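Local coordinates for protein 5-dehydro-2-deoxygluconokinase (PDB 2QCV) that probably phosphorylates 5-dehydro-2-deoxy-D-gluconate with ATP, a step in the breakdown of myo-inositol, as a PfkB-family carbohydrate kinase, at residues E28-M33 with K107-C112; P234-I239 with A248-G253; T87-V92 with E130-Y135; Y259-K264 with A292-S297; K66-Q71 with H97-A102. All blocks are in the same frame, centred on the assembly; numbering follows the deposited sequence. Where two conformers were deposited one is given.

Contact 1: E28-M33 with K107-C112; sequences EYNRPM and KSPEEC
Asn30 and Lys107 meet beside a classic beta bulge, in which Lys107 and Ser108 both face Glu111, at the tight end joining strands 101-106 and 111-117. These strands belong to the small four-stranded sheet that probably corresponds to the lid of PfkB-family kinases; residues 28-33 lie in the loop that joins two strands of the same sheet, 21-26 and 38-44. Lys107 contributes mostly its carbonyl: O receives a CA-H...O contact from Asn30 CA at 3.2 Å. With its CG beside the backbone N (chi1 -70°), the Asn30 amide swings over to the turn, and OD1 rests 3.3 Å from Ser108 CA and 3.7 Å from Pro109 CD, the Asn30 and Pro109 side chains crossing at about a right angle. Within residues 107-112, a type I turn from Ser108 to Glu111 is closed by Glu111 N to Ser108 O, and Ser108 OG donates to Glu110 OE1 on its anti side, well out of the carboxylate plane. On the other loop, Arg31 NE donates almost straight (169°) to Tyr29 O, which lies in the guanidinium plane, while one face of that group lies on Glu28 CB. Backbone bonding between Arg31 and Ile106 ties the loop to the neighbouring strand. Lys107 leads away from the loop and touches it at its root, CG 4.3 Å from Pro32 CA.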
# COMPACT_ATOMS: atom_id res chain seq x y z
N GLU A 28 -13.18 -13.80 31.54
CA GLU A 28 -14.52 -14.39 31.63
C GLU A 28 -14.69 -15.18 30.35
O GLU A 28 -14.73 -14.61 29.25
CB GLU A 28 -15.59 -13.30 31.74
CG GLU A 28 -15.33 -12.29 32.84
CD GLU A 28 -14.48 -11.10 32.41
OE1 GLU A 28 -14.03 -11.05 31.25
OE2 GLU A 28 -14.27 -10.20 33.26
N TYR A 29 -14.71 -16.50 30.47
CA TYR A 29 -14.69 -17.34 29.30
C TYR A 29 -15.90 -18.27 29.29
O TYR A 29 -16.82 -18.09 30.09
CB TYR A 29 -13.36 -18.10 29.22
CG TYR A 29 -13.09 -19.02 30.38
CD1 TYR A 29 -12.49 -18.55 31.53
CD2 TYR A 29 -13.39 -20.39 30.30
CE1 TYR A 29 -12.22 -19.40 32.60
CE2 TYR A 29 -13.12 -21.25 31.36
CZ TYR A 29 -12.54 -20.75 32.51
OH TYR A 29 -12.27 -21.60 33.57
N ASN A 30 -15.92 -19.23 28.37
CA ASN A 30 -17.12 -20.02 28.07
C ASN A 30 -18.28 -19.08 27.76
O ASN A 30 -19.38 -19.22 28.29
CB ASN A 30 -17.47 -21.02 29.19
CG ASN A 30 -16.47 -22.15 29.29
OD1 ASN A 30 -15.83 -22.50 28.31
ND2 ASN A 30 -16.35 -22.73 30.47
N ARG A 31 -17.99 -18.10 26.90
CA ARG A 31 -18.97 -17.10 26.45
C ARG A 31 -18.40 -16.47 25.17
O ARG A 31 -17.17 -16.54 24.94
CB ARG A 31 -19.22 -16.03 27.52
CG ARG A 31 -18.03 -15.13 27.86
CD ARG A 31 -18.27 -14.40 29.18
NE ARG A 31 -18.20 -15.34 30.30
CZ ARG A 31 -18.61 -15.10 31.54
NH1 ARG A 31 -19.16 -13.94 31.88
NH2 ARG A 31 -18.47 -16.05 32.46
N PRO A 32 -19.27 -15.87 24.35
CA PRO A 32 -18.80 -15.09 23.21
C PRO A 32 -17.90 -13.95 23.71
O PRO A 32 -18.14 -13.38 24.80
CB PRO A 32 -20.09 -14.54 22.60
CG PRO A 32 -21.19 -15.31 23.16
CD PRO A 32 -20.74 -15.84 24.47
N MSE A 33 -16.86 -13.63 22.95
CA MSE A 33 -15.93 -12.59 23.34
C MSE A 33 -16.63 -11.25 23.55
O MSE A 33 -16.17 -10.43 24.33
CB MSE A 33 -14.82 -12.44 22.29
CG MSE A 33 -13.86 -11.30 22.59
SE MSE A 33 -12.62 -10.99 21.11
CE MSE A 33 -11.97 -12.76 21.07
N LYS A 107 -15.69 -20.07 23.68
CA LYS A 107 -17.13 -20.21 23.79
C LYS A 107 -17.47 -21.39 24.71
O LYS A 107 -18.45 -21.35 25.47
CB LYS A 107 -17.75 -20.39 22.42
CG LYS A 107 -18.03 -19.07 21.71
CD LYS A 107 -18.52 -19.34 20.28
CE LYS A 107 -19.41 -18.22 19.79
NZ LYS A 107 -19.64 -18.35 18.33
N SER A 108 -16.63 -22.42 24.61
CA SER A 108 -16.73 -23.67 25.34
C SER A 108 -15.38 -24.39 25.14
O SER A 108 -14.61 -24.01 24.27
CB SER A 108 -17.83 -24.54 24.72
OG SER A 108 -17.41 -25.04 23.46
N PRO A 109 -15.11 -25.45 25.93
CA PRO A 109 -13.90 -26.24 25.65
C PRO A 109 -13.70 -26.63 24.18
O PRO A 109 -12.55 -26.66 23.70
CB PRO A 109 -14.10 -27.47 26.54
CG PRO A 109 -14.81 -26.92 27.72
CD PRO A 109 -15.82 -25.95 27.11
N GLU A 110 -14.80 -26.87 23.45
CA GLU A 110 -14.74 -27.31 22.04
C GLU A 110 -14.80 -26.19 21.02
O GLU A 110 -14.71 -26.47 19.84
CB GLU A 110 -15.90 -28.27 21.72
CG GLU A 110 -16.05 -29.46 22.67
CD GLU A 110 -16.76 -29.12 23.97
OE1 GLU A 110 -17.54 -28.13 23.99
OE2 GLU A 110 -16.54 -29.84 24.98
N GLU A 111 -14.98 -24.94 21.46
CA GLU A 111 -15.08 -23.81 20.54
C GLU A 111 -14.19 -22.66 21.01
O GLU A 111 -14.63 -21.82 21.79
CB GLU A 111 -16.53 -23.32 20.39
N CYS A 112 -12.95 -22.64 20.54
CA CYS A 112 -11.98 -21.57 20.84
C CYS A 112 -11.47 -20.98 19.53
O CYS A 112 -11.26 -21.71 18.56
CB CYS A 112 -10.78 -22.14 21.62
SG CYS A 112 -11.14 -22.98 23.19

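Contact 2: P234-I239 with A248-G253; sequences PELIVI and AYTKAG
Ile237 and Tyr249 form the antiparallel hydrogen-bonded pair at the middle of a beta hairpin made by strands 236-240 and 246-250. Each backbone NH finds the other's carbonyl: Ile237 N donates to Tyr249 O at 2.9 Å, and Tyr249 N returns the bond to Ile237 O at 2.8 Å, both donors lying in the carbonyl plane. A third rung, Lys251 N to Glu235 O at 3.0 Å, is less regular, the donor standing 40° out of that plane where the strand ends and a type I turn from Thr250 to Gly253 begins. All three acceptors also take a CA-H...O contact, as when Leu236 CA comes 3.3 Å from Tyr249 O. Polar side-chain ends are met by other parts of the chain: Glu235 by a salt bridge to Lys171, Tyr249 OH by Asn222, and Thr250 OG1 by Glu254 N. Ala248 CB sits between Val238 CG2 at 3.9 Å and Leu236 CD1 at 4.0 Å, while Ile239 CD1 comes obliquely to Tyr249 CE2, on the side of the sheet that carries Ile237 and Tyr249. Strand 236-240 is also bonded to strand 202-206, so the hairpin extends the large central sheet. Leu236 and Val238 pack against helices 271-284 and 289-305, and Ala248 against the latter; Ile237 and Ile239 meet helices 207-213 and 222-229, and Tyr249 meets 222-229.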
# COMPACT_ATOMS: atom_id res chain seq x y z
N PRO A 234 14.97 -34.02 5.20
CA PRO A 234 14.55 -34.55 6.51
C PRO A 234 15.03 -35.93 6.86
O PRO A 234 15.07 -36.83 5.99
CB PRO A 234 13.02 -34.50 6.44
CG PRO A 234 12.78 -33.35 5.53
CD PRO A 234 13.82 -33.45 4.48
N GLU A 235 15.41 -36.08 8.13
CA GLU A 235 15.76 -37.38 8.75
C GLU A 235 14.68 -37.84 9.74
O GLU A 235 14.63 -38.99 10.09
CB GLU A 235 17.12 -37.24 9.49
CG GLU A 235 17.01 -36.43 10.79
CD GLU A 235 18.35 -35.91 11.39
OE1 GLU A 235 19.40 -36.12 10.75
OE2 GLU A 235 18.33 -35.33 12.53
N LEU A 236 13.77 -36.93 10.11
CA LEU A 236 12.71 -37.19 11.09
C LEU A 236 11.50 -36.37 10.77
O LEU A 236 11.59 -35.15 10.63
CB LEU A 236 13.17 -36.84 12.52
CG LEU A 236 12.17 -37.06 13.67
CD1 LEU A 236 11.71 -38.56 13.86
CD2 LEU A 236 12.77 -36.52 14.95
N ILE A 237 10.35 -37.04 10.65
CA ILE A 237 9.11 -36.35 10.33
C ILE A 237 8.09 -36.77 11.36
O ILE A 237 7.88 -37.98 11.59
CB ILE A 237 8.63 -36.72 8.89
CG1 ILE A 237 9.69 -36.35 7.85
CG2 ILE A 237 7.25 -36.13 8.56
CD1 ILE A 237 9.49 -36.92 6.46
N VAL A 238 7.49 -35.78 12.01
CA VAL A 238 6.47 -36.04 13.04
C VAL A 238 5.11 -35.53 12.58
O VAL A 238 4.95 -34.35 12.29
CB VAL A 238 6.87 -35.40 14.38
CG1 VAL A 238 5.78 -35.65 15.42
CG2 VAL A 238 8.29 -35.92 14.86
N ILE A 239 4.14 -36.43 12.45
CA ILE A 239 2.84 -36.07 11.90
C ILE A 239 1.80 -36.31 13.01
O ILE A 239 1.66 -37.44 13.49
CB ILE A 239 2.47 -36.88 10.61
CG1 ILE A 239 3.63 -36.84 9.57
CG2 ILE A 239 1.10 -36.41 10.00
CD1 ILE A 239 3.38 -37.55 8.23
N ALA A 248 5.94 -40.60 14.38
CA ALA A 248 7.23 -40.10 13.96
C ALA A 248 7.86 -41.15 13.05
O ALA A 248 7.79 -42.38 13.32
CB ALA A 248 8.12 -39.85 15.16
N TYR A 249 8.49 -40.67 11.99
CA TYR A 249 9.11 -41.52 10.97
C TYR A 249 10.56 -41.08 10.74
O TYR A 249 10.80 -39.90 10.63
CB TYR A 249 8.35 -41.35 9.65
CG TYR A 249 6.86 -41.63 9.73
CD1 TYR A 249 6.37 -42.92 9.57
CD2 TYR A 249 5.95 -40.61 10.00
CE1 TYR A 249 5.01 -43.21 9.64
CE2 TYR A 249 4.61 -40.85 10.05
CZ TYR A 249 4.13 -42.17 9.87
OH TYR A 249 2.82 -42.43 9.95
N THR A 250 11.49 -42.02 10.64
CA THR A 250 12.91 -41.73 10.40
C THR A 250 13.30 -42.17 9.00
O THR A 250 12.68 -43.07 8.40
CB THR A 250 13.82 -42.45 11.43
OG1 THR A 250 13.79 -43.86 11.19
CG2 THR A 250 13.37 -42.12 12.83
N LYS A 251 14.32 -41.50 8.46
CA LYS A 251 14.79 -41.77 7.12
C LYS A 251 15.32 -43.23 7.02
O LYS A 251 15.20 -43.86 5.98
CB LYS A 251 15.90 -40.80 6.74
CG LYS A 251 16.35 -41.09 5.30
CD LYS A 251 17.26 -40.09 4.68
CE LYS A 251 17.15 -40.21 3.12
NZ LYS A 251 17.65 -39.03 2.43
N ALA A 252 15.85 -43.74 8.12
CA ALA A 252 16.28 -45.15 8.26
C ALA A 252 15.15 -46.16 8.12
O ALA A 252 15.39 -47.32 7.91
CB ALA A 252 16.98 -45.36 9.63
N GLY A 253 13.90 -45.71 8.24
CA GLY A 253 12.75 -46.53 7.95
C GLY A 253 12.02 -46.99 9.19
O GLY A 253 11.21 -47.88 9.10

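Contact 3: T87-V92 with E130-Y135; sequences TSNLVV and EVNEAY
The side-chain amide of Asn89 lies flat on one face of the Tyr135 ring, an amide-pi stack with the two planes only 3° apart. ND2 stands over the ring centre, 3.3 Å above its plane, and the two side chains run past each other in opposite directions. Asn89 CB adds a CH-pi contact over the same face, 4.0 Å from the centroid. Two bonds probably fix the amide's rotation: ND2 donates to Ser88 OG in its own plane, and OD1 takes a bond from a water that also donates to Glu130 O and accepts from Asn132 N. Ser88 OG, in turn bonded to Asp86, lies 3.5 Å from Tyr135 CE1. The ring is sent toward the type I turn from Thr87 to Leu90 by a CG opposite the backbone N (chi1 -171°), and its hydroxyl bonds Phe63 N on strand 61-67. With an alanine at Tyr135, the Asn89 amide would probably lose the surface it lies on, and Phe63 N its hydroxyl partner. Further along, Val91 sets its two methyls against the Glu130 carboxylate, CG1 at 3.7 Å from OE1 and CG2 at 3.8 Å from OE2. That carboxylate is held by Lys66 and Ser127 N, while Asn132 is the N-cap of helix 133-136, OD1 making weak capping bonds to Ala134 N and Tyr135 N. Stacking and a shared water thus join edge strand 90-92 of the central sheet to that helix, the amide N-H bonded in its own plane by Ser88 OG and its O by the water, which leaves a face to the ring.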
# COMPACT_ATOMS: atom_id res chain seq x y z
N THR A 87 17.62 -12.75 24.89
CA THR A 87 16.94 -11.74 24.09
C THR A 87 17.91 -10.82 23.33
O THR A 87 17.49 -9.79 22.77
CB THR A 87 15.98 -10.89 24.97
OG1 THR A 87 16.72 -10.16 25.98
CG2 THR A 87 14.91 -11.80 25.59
N SER A 88 19.17 -11.22 23.27
CA SER A 88 20.23 -10.46 22.58
C SER A 88 19.98 -10.20 21.09
O SER A 88 20.48 -9.20 20.55
CB SER A 88 21.60 -11.15 22.74
OG SER A 88 21.68 -12.33 21.99
N ASN A 89 19.19 -11.03 20.44
CA ASN A 89 18.93 -10.91 19.00
C ASN A 89 17.47 -10.57 18.69
O ASN A 89 16.95 -10.78 17.59
CB ASN A 89 19.39 -12.20 18.30
CG ASN A 89 20.90 -12.21 18.03
OD1 ASN A 89 21.31 -12.22 16.88
ND2 ASN A 89 21.74 -12.20 19.10
N LEU A 90 16.79 -10.00 19.69
CA LEU A 90 15.54 -9.35 19.45
C LEU A 90 15.89 -7.98 18.90
O LEU A 90 16.73 -7.27 19.46
CB LEU A 90 14.74 -9.19 20.71
CG LEU A 90 14.12 -10.40 21.33
CD1 LEU A 90 13.17 -9.91 22.46
CD2 LEU A 90 13.38 -11.21 20.30
N VAL A 91 15.31 -7.61 17.79
CA VAL A 91 15.60 -6.33 17.18
C VAL A 91 14.38 -5.43 17.33
O VAL A 91 13.25 -5.85 17.10
CB VAL A 91 16.05 -6.47 15.70
CG1 VAL A 91 15.10 -7.33 14.90
CG2 VAL A 91 16.22 -5.10 15.02
N VAL A 92 14.62 -4.17 17.67
CA VAL A 92 13.51 -3.22 17.83
C VAL A 92 13.21 -2.51 16.51
O VAL A 92 14.08 -1.91 15.87
CB VAL A 92 13.76 -2.22 18.94
CG1 VAL A 92 12.59 -1.25 19.09
CG2 VAL A 92 14.02 -2.95 20.21
N GLU A 130 19.25 -8.68 9.69
CA GLU A 130 19.11 -8.81 11.14
C GLU A 130 19.33 -10.24 11.64
O GLU A 130 19.22 -10.52 12.84
CB GLU A 130 17.74 -8.33 11.54
CG GLU A 130 17.59 -6.84 11.29
CD GLU A 130 16.19 -6.36 11.22
OE1 GLU A 130 15.24 -7.18 11.18
OE2 GLU A 130 16.01 -5.10 11.20
N VAL A 131 19.61 -11.16 10.72
CA VAL A 131 19.90 -12.55 11.01
C VAL A 131 21.42 -12.77 11.11
O VAL A 131 22.15 -12.58 10.14
CB VAL A 131 19.33 -13.46 9.95
CG1 VAL A 131 19.64 -14.94 10.26
CG2 VAL A 131 17.83 -13.24 9.84
N ASN A 132 21.87 -13.17 12.30
CA ASN A 132 23.29 -13.24 12.66
C ASN A 132 23.82 -14.69 12.69
O ASN A 132 23.44 -15.49 13.56
CB ASN A 132 23.51 -12.57 14.01
CG ASN A 132 24.98 -12.36 14.34
OD1 ASN A 132 25.82 -13.20 14.06
ND2 ASN A 132 25.31 -11.20 14.92
N GLU A 133 24.73 -15.00 11.78
CA GLU A 133 25.35 -16.33 11.74
C GLU A 133 26.09 -16.71 13.01
O GLU A 133 26.02 -17.89 13.41
CB GLU A 133 26.28 -16.46 10.52
CG GLU A 133 26.86 -17.84 10.32
CD GLU A 133 27.48 -17.98 8.94
OE1 GLU A 133 27.53 -16.95 8.19
OE2 GLU A 133 27.85 -19.12 8.61
N ALA A 134 26.76 -15.73 13.65
CA ALA A 134 27.50 -15.96 14.89
C ALA A 134 26.59 -16.39 16.04
O ALA A 134 27.02 -17.11 16.93
CB ALA A 134 28.33 -14.70 15.30
N TYR A 135 25.32 -16.00 15.97
CA TYR A 135 24.36 -16.36 17.00
C TYR A 135 23.83 -17.74 16.71
O TYR A 135 23.86 -18.62 17.56
CB TYR A 135 23.21 -15.38 16.98
CG TYR A 135 22.25 -15.49 18.12
CD1 TYR A 135 22.66 -15.47 19.43
CD2 TYR A 135 20.88 -15.57 17.88
CE1 TYR A 135 21.72 -15.50 20.48
CE2 TYR A 135 19.98 -15.63 18.91
CZ TYR A 135 20.39 -15.57 20.20
OH TYR A 135 19.43 -15.59 21.19
O HOH W 1 20.07 -12.84 14.46

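Contact 4: Y259-K264 with A292-S297; sequences YAYKTK and ALKYGS
Tyr259 opens the contact with both its carbonyl and its ring, where the loop after strand 255-258 passes along helix 289-305 of the α/β domain of this PfkB-family kinase. Its O lies 3.0 Å from Ser297 CB, and the ring runs alongside Lys294, pointing the same way, with Lys294 NZ in the ring plane at the edge, 3.9 Å from CE2. Ala260 carries the chain on, its backbone bonded to Ile329 in the C-terminal region. Tyr261 then reaches the helix. With CG opposite the carbonyl carbon (chi1 -75°), its ring comes up to the helix between Lys294 and Ser297: Ser297 CB is in the ring plane at the edge, CE1 is 3.6 Å from Lys294 O, and OH touches Lys294 CB at 3.8 Å. A water links the backbones, accepting from Tyr261 N at 3.0 Å and donating to Ser297 O at 2.7 Å. Replacing Tyr261 by a glycine would strip the ring from the helix and is likely to open a gap beside Lys294 and Ser297, though the water bridge comes from the backbone. Leu322 and Ile323 of helix 316-325 also touch this ring. Ser297 OG meanwhile donates to Leu293 O, which Ser297 N reaches from the opposite face. The helix therefore satisfies its own serine, and the loop meets it through aromatic side chains and the Tyr259 carbonyl, with one water joining the main chains.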
# COMPACT_ATOMS: atom_id res chain seq x y z
N TYR A 259 0.53 -41.00 21.83
CA TYR A 259 -0.86 -41.03 22.23
C TYR A 259 -1.23 -39.72 22.89
O TYR A 259 -0.48 -39.20 23.73
CB TYR A 259 -1.12 -42.21 23.22
CG TYR A 259 -0.52 -43.50 22.70
CD1 TYR A 259 -1.23 -44.32 21.82
CD2 TYR A 259 0.79 -43.83 22.99
CE1 TYR A 259 -0.65 -45.44 21.29
CE2 TYR A 259 1.38 -44.93 22.45
CZ TYR A 259 0.63 -45.75 21.61
OH TYR A 259 1.25 -46.86 21.10
N ALA A 260 -2.41 -39.24 22.52
CA ALA A 260 -3.06 -38.12 23.23
C ALA A 260 -3.38 -38.52 24.66
O ALA A 260 -3.75 -39.69 24.92
CB ALA A 260 -4.33 -37.67 22.52
N TYR A 261 -3.21 -37.57 25.58
CA TYR A 261 -3.59 -37.78 26.98
C TYR A 261 -5.02 -37.33 27.23
O TYR A 261 -5.44 -36.33 26.67
CB TYR A 261 -2.59 -37.11 27.92
CG TYR A 261 -1.32 -37.91 27.98
CD1 TYR A 261 -0.33 -37.75 27.01
CD2 TYR A 261 -1.13 -38.86 28.96
CE1 TYR A 261 0.84 -38.52 27.03
CE2 TYR A 261 0.03 -39.63 29.00
CZ TYR A 261 1.00 -39.48 28.03
OH TYR A 261 2.10 -40.26 28.06
N LYS A 262 -5.78 -38.12 27.99
CA LYS A 262 -7.12 -37.75 28.42
C LYS A 262 -7.01 -36.41 29.15
O LYS A 262 -6.13 -36.23 29.98
CB LYS A 262 -7.70 -38.79 29.39
CG LYS A 262 -7.92 -40.19 28.83
CD LYS A 262 -8.67 -41.07 29.86
CE LYS A 262 -8.88 -42.52 29.40
NZ LYS A 262 -9.07 -42.66 27.93
N THR A 263 -7.87 -35.45 28.83
CA THR A 263 -7.73 -34.12 29.45
C THR A 263 -9.06 -33.39 29.58
O THR A 263 -9.94 -33.55 28.74
CB THR A 263 -6.57 -33.25 28.76
OG1 THR A 263 -7.03 -31.96 28.35
CG2 THR A 263 -5.94 -33.96 27.55
N LYS A 264 -9.21 -32.65 30.68
CA LYS A 264 -10.35 -31.73 30.87
C LYS A 264 -9.97 -30.42 30.20
O LYS A 264 -9.27 -29.61 30.77
CB LYS A 264 -10.65 -31.55 32.36
N ALA A 292 9.90 -39.25 23.36
CA ALA A 292 9.70 -37.84 23.02
C ALA A 292 8.24 -37.57 22.61
O ALA A 292 7.69 -36.54 22.96
CB ALA A 292 10.68 -37.39 21.93
N LEU A 293 7.63 -38.48 21.87
CA LEU A 293 6.22 -38.35 21.51
C LEU A 293 5.31 -38.26 22.75
O LEU A 293 4.32 -37.49 22.74
CB LEU A 293 5.79 -39.49 20.59
CG LEU A 293 6.41 -39.58 19.19
CD1 LEU A 293 6.01 -40.95 18.53
CD2 LEU A 293 6.00 -38.38 18.28
N LYS A 294 5.65 -38.98 23.83
CA LYS A 294 4.85 -38.93 25.06
C LYS A 294 5.02 -37.59 25.76
O LYS A 294 4.07 -37.01 26.26
CB LYS A 294 5.27 -40.04 26.01
CG LYS A 294 5.14 -41.43 25.45
CD LYS A 294 5.34 -42.53 26.49
CE LYS A 294 5.51 -43.92 25.83
NZ LYS A 294 4.38 -44.22 24.90
N TYR A 295 6.26 -37.10 25.81
CA TYR A 295 6.51 -35.79 26.35
C TYR A 295 5.73 -34.70 25.63
O TYR A 295 5.16 -33.86 26.29
CB TYR A 295 8.01 -35.46 26.36
CG TYR A 295 8.73 -36.01 27.57
CD1 TYR A 295 9.00 -37.39 27.69
CD2 TYR A 295 9.18 -35.16 28.57
CE1 TYR A 295 9.67 -37.88 28.78
CE2 TYR A 295 9.87 -35.67 29.72
CZ TYR A 295 10.11 -37.03 29.79
OH TYR A 295 10.77 -37.58 30.87
N GLY A 296 5.70 -34.71 24.29
CA GLY A 296 4.99 -33.67 23.55
C GLY A 296 3.49 -33.77 23.83
O GLY A 296 2.82 -32.77 24.10
N SER A 297 2.98 -34.99 23.79
CA SER A 297 1.57 -35.20 24.03
C SER A 297 1.13 -34.83 25.45
O SER A 297 0.08 -34.20 25.64
CB SER A 297 1.19 -36.65 23.73
OG SER A 297 1.68 -37.05 22.49
O HOH W 2 -2.25 -34.99 24.51

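Contact 5: K66-Q71 with H97-A102; sequences KIADDQ and HKTGLA
Ala68 and Thr99 meet across an interface where water supplies the polar links: three waters bridge the two segments, which make no direct hydrogen bond to each other. Ala68 CB fits between Thr99 OG1 at 3.3 Å and His97 O at 3.4 Å. One water accepts from Ala68 N at 2.8 Å and also bonds Thr99 OG1. A second accepts from Asp69 N and gives to His97 O at 2.6 Å. The third accepts from Thr99 N and donates to Asp70 OD2 at 2.6 Å. Asp70 is the N-cap of helix 71-82; with CG between its backbone N and carbonyl carbon (chi1 66°), its carboxylate turns toward Thr99, while OD1 caps Gly73 N. The contact ties the end of strand 61-67 of the central sheet to the lead-in of strand 101-106 of the smaller sheet. It also borders a neighbouring subunit, whose Tyr117 bonds Thr99 O through its hydroxyl. The backbone donors Ala68 N, Asp69 N and Thr99 N are thus each met by a water, and two of these waters pass the bonding on to the acceptors His97 O and Asp70 OD2 across the join.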
# COMPACT_ATOMS: atom_id res chain seq x y z
N LYS A 66 11.70 -9.63 15.59
CA LYS A 66 11.52 -8.19 15.65
C LYS A 66 10.33 -7.85 16.51
O LYS A 66 9.27 -8.50 16.44
CB LYS A 66 11.38 -7.61 14.27
CG LYS A 66 11.18 -6.10 14.21
CD LYS A 66 11.47 -5.50 12.84
CE LYS A 66 12.98 -5.30 12.60
NZ LYS A 66 13.25 -4.81 11.18
N ILE A 67 10.54 -6.84 17.35
CA ILE A 67 9.54 -6.37 18.31
C ILE A 67 9.30 -4.85 18.13
O ILE A 67 10.15 -4.13 17.62
CB ILE A 67 9.97 -6.68 19.78
CG1 ILE A 67 11.32 -6.04 20.13
CG2 ILE A 67 9.96 -8.19 20.05
CD1 ILE A 67 11.76 -6.13 21.63
N ALA A 68 8.14 -4.39 18.56
CA ALA A 68 7.75 -2.97 18.46
C ALA A 68 8.54 -2.12 19.46
O ALA A 68 8.97 -2.59 20.51
CB ALA A 68 6.23 -2.83 18.69
N ASP A 69 8.73 -0.87 19.12
CA ASP A 69 9.36 0.11 20.00
C ASP A 69 8.31 0.76 20.87
O ASP A 69 8.02 1.96 20.73
CB ASP A 69 10.02 1.16 19.13
CG ASP A 69 10.91 2.09 19.90
OD1 ASP A 69 11.33 1.75 21.03
OD2 ASP A 69 11.16 3.17 19.37
N ASP A 70 7.76 -0.03 21.76
CA ASP A 70 6.69 0.41 22.64
C ASP A 70 6.55 -0.52 23.84
O ASP A 70 7.35 -1.45 24.02
CB ASP A 70 5.37 0.56 21.87
CG ASP A 70 4.81 -0.76 21.33
OD1 ASP A 70 5.01 -1.85 21.88
OD2 ASP A 70 4.09 -0.68 20.31
N GLN A 71 5.53 -0.27 24.66
CA GLN A 71 5.33 -1.06 25.89
C GLN A 71 5.05 -2.52 25.64
O GLN A 71 5.37 -3.36 26.47
CB GLN A 71 4.22 -0.48 26.76
CG GLN A 71 4.49 0.96 27.20
CD GLN A 71 3.91 2.00 26.29
OE1 GLN A 71 3.90 1.84 25.07
NE2 GLN A 71 3.43 3.11 26.88
N HIS A 97 6.00 0.10 13.40
CA HIS A 97 5.15 -1.10 13.33
C HIS A 97 4.74 -1.60 14.71
O HIS A 97 5.51 -1.58 15.65
CB HIS A 97 5.83 -2.22 12.55
CG HIS A 97 6.15 -1.84 11.14
ND1 HIS A 97 7.44 -1.83 10.65
CD2 HIS A 97 5.35 -1.42 10.12
CE1 HIS A 97 7.41 -1.46 9.38
NE2 HIS A 97 6.16 -1.19 9.04
N LYS A 98 3.49 -2.05 14.81
CA LYS A 98 2.89 -2.54 16.04
C LYS A 98 3.09 -4.03 16.23
O LYS A 98 3.29 -4.77 15.26
CB LYS A 98 1.37 -2.27 16.01
CG LYS A 98 0.98 -0.85 15.77
CD LYS A 98 1.31 0.03 16.94
CE LYS A 98 0.99 1.49 16.57
NZ LYS A 98 1.21 2.35 17.70
N THR A 99 3.01 -4.46 17.48
CA THR A 99 3.04 -5.86 17.84
C THR A 99 1.76 -6.56 17.43
O THR A 99 0.67 -6.03 17.60
CB THR A 99 3.20 -6.02 19.39
OG1 THR A 99 4.26 -5.15 19.86
CG2 THR A 99 3.47 -7.49 19.80
N GLY A 100 1.86 -7.77 16.87
CA GLY A 100 0.63 -8.51 16.62
C GLY A 100 -0.11 -8.83 17.90
O GLY A 100 0.49 -8.92 18.98
N LEU A 101 -1.43 -8.98 17.80
CA LEU A 101 -2.29 -9.20 18.97
C LEU A 101 -3.22 -10.35 18.67
O LEU A 101 -3.81 -10.44 17.58
CB LEU A 101 -3.19 -7.98 19.26
CG LEU A 101 -2.54 -6.64 19.56
CD1 LEU A 101 -3.59 -5.50 19.68
CD2 LEU A 101 -1.70 -6.74 20.82
N ALA A 102 -3.36 -11.24 19.64
CA ALA A 102 -4.33 -12.32 19.53
C ALA A 102 -5.30 -12.20 20.70
O ALA A 102 -4.91 -12.40 21.83
CB ALA A 102 -3.61 -13.67 19.56
O HOH W 3 6.54 -6.42 19.74
O HOH W 4 7.60 -0.20 16.49
O HOH W 5 2.75 -2.89 19.85

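Contacts 2 and 5 are buried, contact 4 is partly so, and contacts 1 and 3 lie at the surface. Contact 2 is direct strand pairing near one end of the central sheet; contact 3 holds the edge strand at the other end, and contact 5 lies beside it, joined by the Glu130-Lys66 salt bridge and by bonding between strands 90-92 and 61-67. Contact 4 touches contact 2 where Leu293 packs on Val238 and Ala248. Contacts 1 and 5 share the smaller sheet, centres about 26 Å apart. Direct bonds dominate only contact 2; waters carry the polar links of contact 5 and supplement stacking in contact 3 and aromatic packing in contact 4; contact 1 relies on weak touches.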